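Local coordinates for protein methyltransferase (Geobacter sulfurreducens PCA, PDB 3C3P) that probably transfers a methyl group from S-adenosyl-L-methionine to an oxygen atom of a substrate that is not known, at residues Asn138-Asn147 with Glu181-Phe192. Sequence-based numbering, arbitrary orientation. Where two conformers were deposited one is given.
With EDO (1,2-ethanediol), chain L.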
loop_
_atom_site.group_PDB
_atom_site.type_symbol
_atom_site.label_atom_id
_atom_site.label_comp_id
_atom_site.label_asym_id
_atom_site.label_seq_id
_atom_site.Cartn_x
_atom_site.Cartn_y
_atom_site.Cartn_z
ATOM N N ASN A 138 4.685 17.613 13.484
ATOM C CA ASN A 138 3.933 18.443 12.550
ATOM C C ASN A 138 4.527 18.051 11.194
ATOM O O ASN A 138 5.672 18.374 10.869
ATOM C CB ASN A 138 4.092 19.939 12.887
ATOM C CG ASN A 138 3.416 20.868 11.883
ATOM O OD1 ASN A 138 3.194 20.504 10.738
ATOM N ND2 ASN A 138 3.141 22.106 12.306
ATOM N N GLY A 139 3.754 17.290 10.429
ATOM C CA GLY A 139 4.210 16.783 9.146
ATOM C C GLY A 139 4.843 17.767 8.199
ATOM O O GLY A 139 5.885 17.481 7.590
ATOM N N ALA A 140 4.202 18.926 8.076
ATOM C CA ALA A 140 4.660 19.982 7.150
ATOM C C ALA A 140 6.039 20.458 7.541
ATOM O O ALA A 140 6.889 20.724 6.704
ATOM C CB ALA A 140 3.686 21.162 7.116
ATOM N N ASP A 141 6.233 20.508 8.847
ATOM C CA ASP A 141 7.496 20.942 9.449
ATOM C C ASP A 141 8.577 19.902 9.172
ATOM O O ASP A 141 9.680 20.231 8.775
ATOM C CB ASP A 141 7.331 21.191 10.958
ATOM C CG ASP A 141 6.423 22.391 11.272
ATOM O OD1 ASP A 141 6.082 23.165 10.341
ATOM O OD2 ASP A 141 6.081 22.597 12.466
ATOM N N VAL A 142 8.226 18.637 9.342
ATOM C CA VAL A 142 9.163 17.533 9.100
ATOM C C VAL A 142 9.626 17.491 7.649
ATOM O O VAL A 142 10.798 17.288 7.342
ATOM C CB VAL A 142 8.522 16.138 9.430
ATOM C CG1 VAL A 142 9.363 14.992 8.876
ATOM C CG2 VAL A 142 8.272 15.983 10.937
ATOM N N LEU A 143 8.676 17.714 6.760
ATOM C CA LEU A 143 8.931 17.639 5.329
ATOM C C LEU A 143 9.737 18.856 4.848
ATOM O O LEU A 143 10.569 18.756 3.946
ATOM C CB LEU A 143 7.590 17.483 4.593
ATOM C CG LEU A 143 7.621 16.986 3.154
ATOM C CD1 LEU A 143 8.413 15.714 3.122
ATOM C CD2 LEU A 143 6.194 16.778 2.581
ATOM N N GLU A 144 9.528 20.000 5.485
ATOM C CA GLU A 144 10.253 21.216 5.085
ATOM C C GLU A 144 11.717 21.005 5.389
ATOM O O GLU A 144 12.588 21.489 4.671
ATOM C CB GLU A 144 9.736 22.476 5.793
ATOM C CG GLU A 144 10.392 23.800 5.315
ATOM N N ARG A 145 11.975 20.233 6.434
ATOM C CA ARG A 145 13.346 19.934 6.879
ATOM C C ARG A 145 13.983 18.742 6.182
ATOM O O ARG A 145 15.172 18.757 5.859
ATOM C CB ARG A 145 13.368 19.628 8.384
HETATM N N MSE A 146 13.155 17.729 5.941
HETATM C CA MSE A 146 13.581 16.429 5.366
HETATM C C MSE A 146 13.456 16.204 3.853
HETATM O O MSE A 146 14.095 15.294 3.312
HETATM C CB MSE A 146 12.768 15.296 6.041
HETATM C CG MSE A 146 12.916 15.177 7.571
HETATM SE SE MSE A 146 14.727 14.797 8.161
HETATM C CE MSE A 146 15.016 13.145 7.170
ATOM N N ASN A 147 12.645 16.998 3.167
ATOM C CA ASN A 147 12.458 16.753 1.734
ATOM C C ASN A 147 13.792 16.671 0.982
ATOM O O ASN A 147 13.927 15.914 0.011
ATOM C CB ASN A 147 11.561 17.794 1.072
ATOM C CG ASN A 147 11.029 17.311 -0.242
ATOM O OD1 ASN A 147 10.604 16.167 -0.358
ATOM N ND2 ASN A 147 11.006 18.175 -1.227
ATOM N N GLU A 181 -4.014 17.897 10.289
ATOM C CA GLU A 181 -3.307 18.898 9.455
ATOM C C GLU A 181 -2.392 18.425 8.344
ATOM O O GLU A 181 -2.448 18.956 7.236
ATOM C CB GLU A 181 -2.552 19.949 10.304
ATOM C CG GLU A 181 -2.460 21.263 9.541
ATOM C CD GLU A 181 -1.401 22.204 10.054
ATOM O OE1 GLU A 181 -0.217 21.801 9.958
ATOM O OE2 GLU A 181 -1.726 23.360 10.464
ATOM N N PHE A 182 -1.569 17.441 8.631
ATOM C CA PHE A 182 -0.608 16.981 7.613
ATOM C C PHE A 182 -1.337 16.444 6.391
ATOM O O PHE A 182 -0.876 16.575 5.257
ATOM C CB PHE A 182 0.398 15.994 8.212
ATOM C CG PHE A 182 1.511 15.654 7.282
ATOM C CD1 PHE A 182 2.162 16.656 6.580
ATOM C CD2 PHE A 182 1.990 14.381 7.199
ATOM C CE1 PHE A 182 3.222 16.348 5.717
ATOM C CE2 PHE A 182 3.040 14.085 6.358
ATOM C CZ PHE A 182 3.648 15.071 5.619
ATOM N N ASN A 183 -2.507 15.858 6.628
ATOM C CA ASN A 183 -3.309 15.331 5.536
ATOM C C ASN A 183 -3.649 16.440 4.543
ATOM O O ASN A 183 -3.553 16.271 3.331
ATOM C CB ASN A 183 -4.641 14.753 6.040
ATOM C CG ASN A 183 -4.464 13.609 6.996
ATOM O OD1 ASN A 183 -3.409 12.971 7.028
ATOM N ND2 ASN A 183 -5.512 13.309 7.760
ATOM N N HIS A 184 -4.024 17.591 5.090
ATOM C CA HIS A 184 -4.453 18.754 4.275
ATOM C C HIS A 184 -3.294 19.362 3.552
ATOM O O HIS A 184 -3.432 19.831 2.427
ATOM C CB HIS A 184 -5.201 19.761 5.118
ATOM C CG HIS A 184 -6.442 19.191 5.716
ATOM N ND1 HIS A 184 -7.699 19.463 5.226
ATOM C CD2 HIS A 184 -6.605 18.290 6.716
ATOM C CE1 HIS A 184 -8.587 18.804 5.948
ATOM N NE2 HIS A 184 -7.953 18.072 6.847
ATOM N N HIS A 185 -2.147 19.334 4.211
ATOM C CA HIS A 185 -0.923 19.860 3.619
ATOM C C HIS A 185 -0.420 18.993 2.468
ATOM O O HIS A 185 -0.311 19.416 1.324
ATOM C CB HIS A 185 0.194 19.899 4.658
ATOM C CG HIS A 185 1.518 20.345 4.101
ATOM N ND1 HIS A 185 1.838 21.678 3.913
ATOM C CD2 HIS A 185 2.589 19.636 3.672
ATOM C CE1 HIS A 185 3.060 21.767 3.416
ATOM N NE2 HIS A 185 3.533 20.544 3.249
ATOM N N LEU A 186 -0.191 17.742 2.793
ATOM C CA LEU A 186 0.432 16.804 1.838
ATOM C C LEU A 186 -0.395 16.549 0.608
ATOM O O LEU A 186 0.142 16.335 -0.504
ATOM C CB LEU A 186 0.800 15.477 2.525
ATOM C CG LEU A 186 1.742 14.589 1.720
ATOM C CD1 LEU A 186 3.040 15.342 1.487
ATOM C CD2 LEU A 186 1.960 13.265 2.444
ATOM N N SER A 187 -1.697 16.650 0.783
ATOM C CA SER A 187 -2.622 16.405 -0.320
ATOM C C SER A 187 -2.536 17.508 -1.357
ATOM O O SER A 187 -2.956 17.336 -2.517
ATOM C CB SER A 187 -4.062 16.294 0.184
ATOM O OG SER A 187 -4.505 17.522 0.717
ATOM N N ARG A 188 -1.966 18.636 -0.944
ATOM C CA ARG A 188 -1.826 19.824 -1.813
ATOM C C ARG A 188 -0.466 19.973 -2.400
ATOM O O ARG A 188 -0.218 20.848 -3.233
ATOM C CB ARG A 188 -2.189 21.084 -1.071
ATOM C CG ARG A 188 -3.623 21.215 -0.959
ATOM C CD ARG A 188 -3.985 22.296 -0.039
ATOM N NE ARG A 188 -5.401 22.576 -0.172
ATOM C CZ ARG A 188 -6.350 21.871 0.414
ATOM N NH1 ARG A 188 -6.018 20.799 1.141
ATOM N NH2 ARG A 188 -7.610 22.233 0.236
ATOM N N ARG A 189 0.409 19.094 -1.979
ATOM C CA ARG A 189 1.776 19.103 -2.493
ATOM C C ARG A 189 1.834 18.412 -3.833
ATOM O O ARG A 189 1.843 17.180 -3.937
ATOM C CB ARG A 189 2.720 18.554 -1.473
ATOM C CG ARG A 189 2.800 19.644 -0.480
ATOM C CD ARG A 189 3.905 19.542 0.400
ATOM N NE ARG A 189 5.155 19.414 -0.321
ATOM C CZ ARG A 189 6.312 19.687 0.240
ATOM N NH1 ARG A 189 6.304 20.203 1.454
ATOM N NH2 ARG A 189 7.430 19.511 -0.430
ATOM N N ARG A 190 1.937 19.251 -4.860
ATOM C CA ARG A 190 1.959 18.756 -6.245
ATOM C C ARG A 190 3.170 17.903 -6.566
ATOM O O ARG A 190 3.236 17.288 -7.623
ATOM C CB ARG A 190 1.843 19.890 -7.282
ATOM C CG ARG A 190 0.474 20.567 -7.345
ATOM C CD ARG A 190 0.368 21.308 -8.662
ATOM N NE ARG A 190 -0.890 22.013 -8.886
ATOM C CZ ARG A 190 -1.839 22.211 -7.976
ATOM N NH1 ARG A 190 -1.671 21.812 -6.723
ATOM N NH2 ARG A 190 -2.943 22.870 -8.320
ATOM N N ASP A 191 4.113 17.880 -5.640
ATOM C CA ASP A 191 5.354 17.108 -5.779
ATOM C C ASP A 191 5.210 15.707 -5.214
ATOM O O ASP A 191 6.090 14.871 -5.369
ATOM C CB ASP A 191 6.571 17.816 -5.194
ATOM C CG ASP A 191 6.378 18.294 -3.777
ATOM O OD1 ASP A 191 5.221 18.496 -3.343
ATOM O OD2 ASP A 191 7.423 18.503 -3.128
ATOM N N PHE A 192 4.057 15.477 -4.605
ATOM C CA PHE A 192 3.686 14.160 -4.055
ATOM C C PHE A 192 2.339 13.649 -4.527
ATOM O O PHE A 192 1.422 14.410 -4.820
ATOM C CB PHE A 192 3.623 14.190 -2.524
ATOM C CG PHE A 192 4.949 14.257 -1.868
ATOM C CD1 PHE A 192 5.578 15.471 -1.660
ATOM C CD2 PHE A 192 5.569 13.103 -1.427
ATOM C CE1 PHE A 192 6.805 15.538 -1.043
ATOM C CE2 PHE A 192 6.815 13.162 -0.838
ATOM C CZ PHE A 192 7.424 14.400 -0.628
HETATM C C1 EDO L . -1.134 14.377 -6.639
HETATM O O1 EDO L . -0.034 14.788 -7.430
HETATM C C2 EDO L . -2.515 14.706 -7.206
HETATM O O2 EDO L . -3.320 13.531 -7.364
HETATM O O HOH W 1 1.394 19.378 9.028
HETATM O O HOH W 2 9.567 20.554 1.678
#
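G139 CA rests over one face of the F182 ring, 3.4 Å from its centroid, a CH-pi contact made by the first turn of helix 139-146; the opposite face of the ring is backed by L186 CB. H185, one turn beyond F182, lies beneath A140 CB, which stands over the centre of its imidazole, 3.7 Å from the centroid. Apolar packing centres on L143. With CG anti to the backbone N (chi1 -163°), it reaches across to 181-192, where CD2 touches L186 CD1 at 3.6 Å and F192 CE1 at 3.9 Å, meets F182 at the ring edge and lies over one face of the R189 guanidinium.

In-plane bonds at its edge hold the guanidinium's orientation. R189 grips D191 side-on in a salt bridge, NE to OD1 and NH2 to OD2 (2.9 Å), both nearly straight and on syn lone pairs, while NH1 makes a weak bond to H185 NE2. With an alanine here, the D191 carboxylate would probably lose its salt-bridge partner and a gap would be likely to open beside L143 CD2.

No direct hydrogen bond joins the segments; water does so instead. One water donates to N138 OD1 (2.7 Å) and E181 OE1 and shares the A140 N-H with N138 OD1, whose own capping bond is weak; another links L143 O to R189 NH2.

F182 also packs on M132 and L204 of the central sheet of this Rossmann-like methyltransferase fold. Helix 139-146 thus meets helix 181-186 and the turns after it through CH-pi and apolar contacts, with water making the hydrogen-bonded links, although N147 OD1, beside F192 CZ (3.6 Å), is buried without a partner.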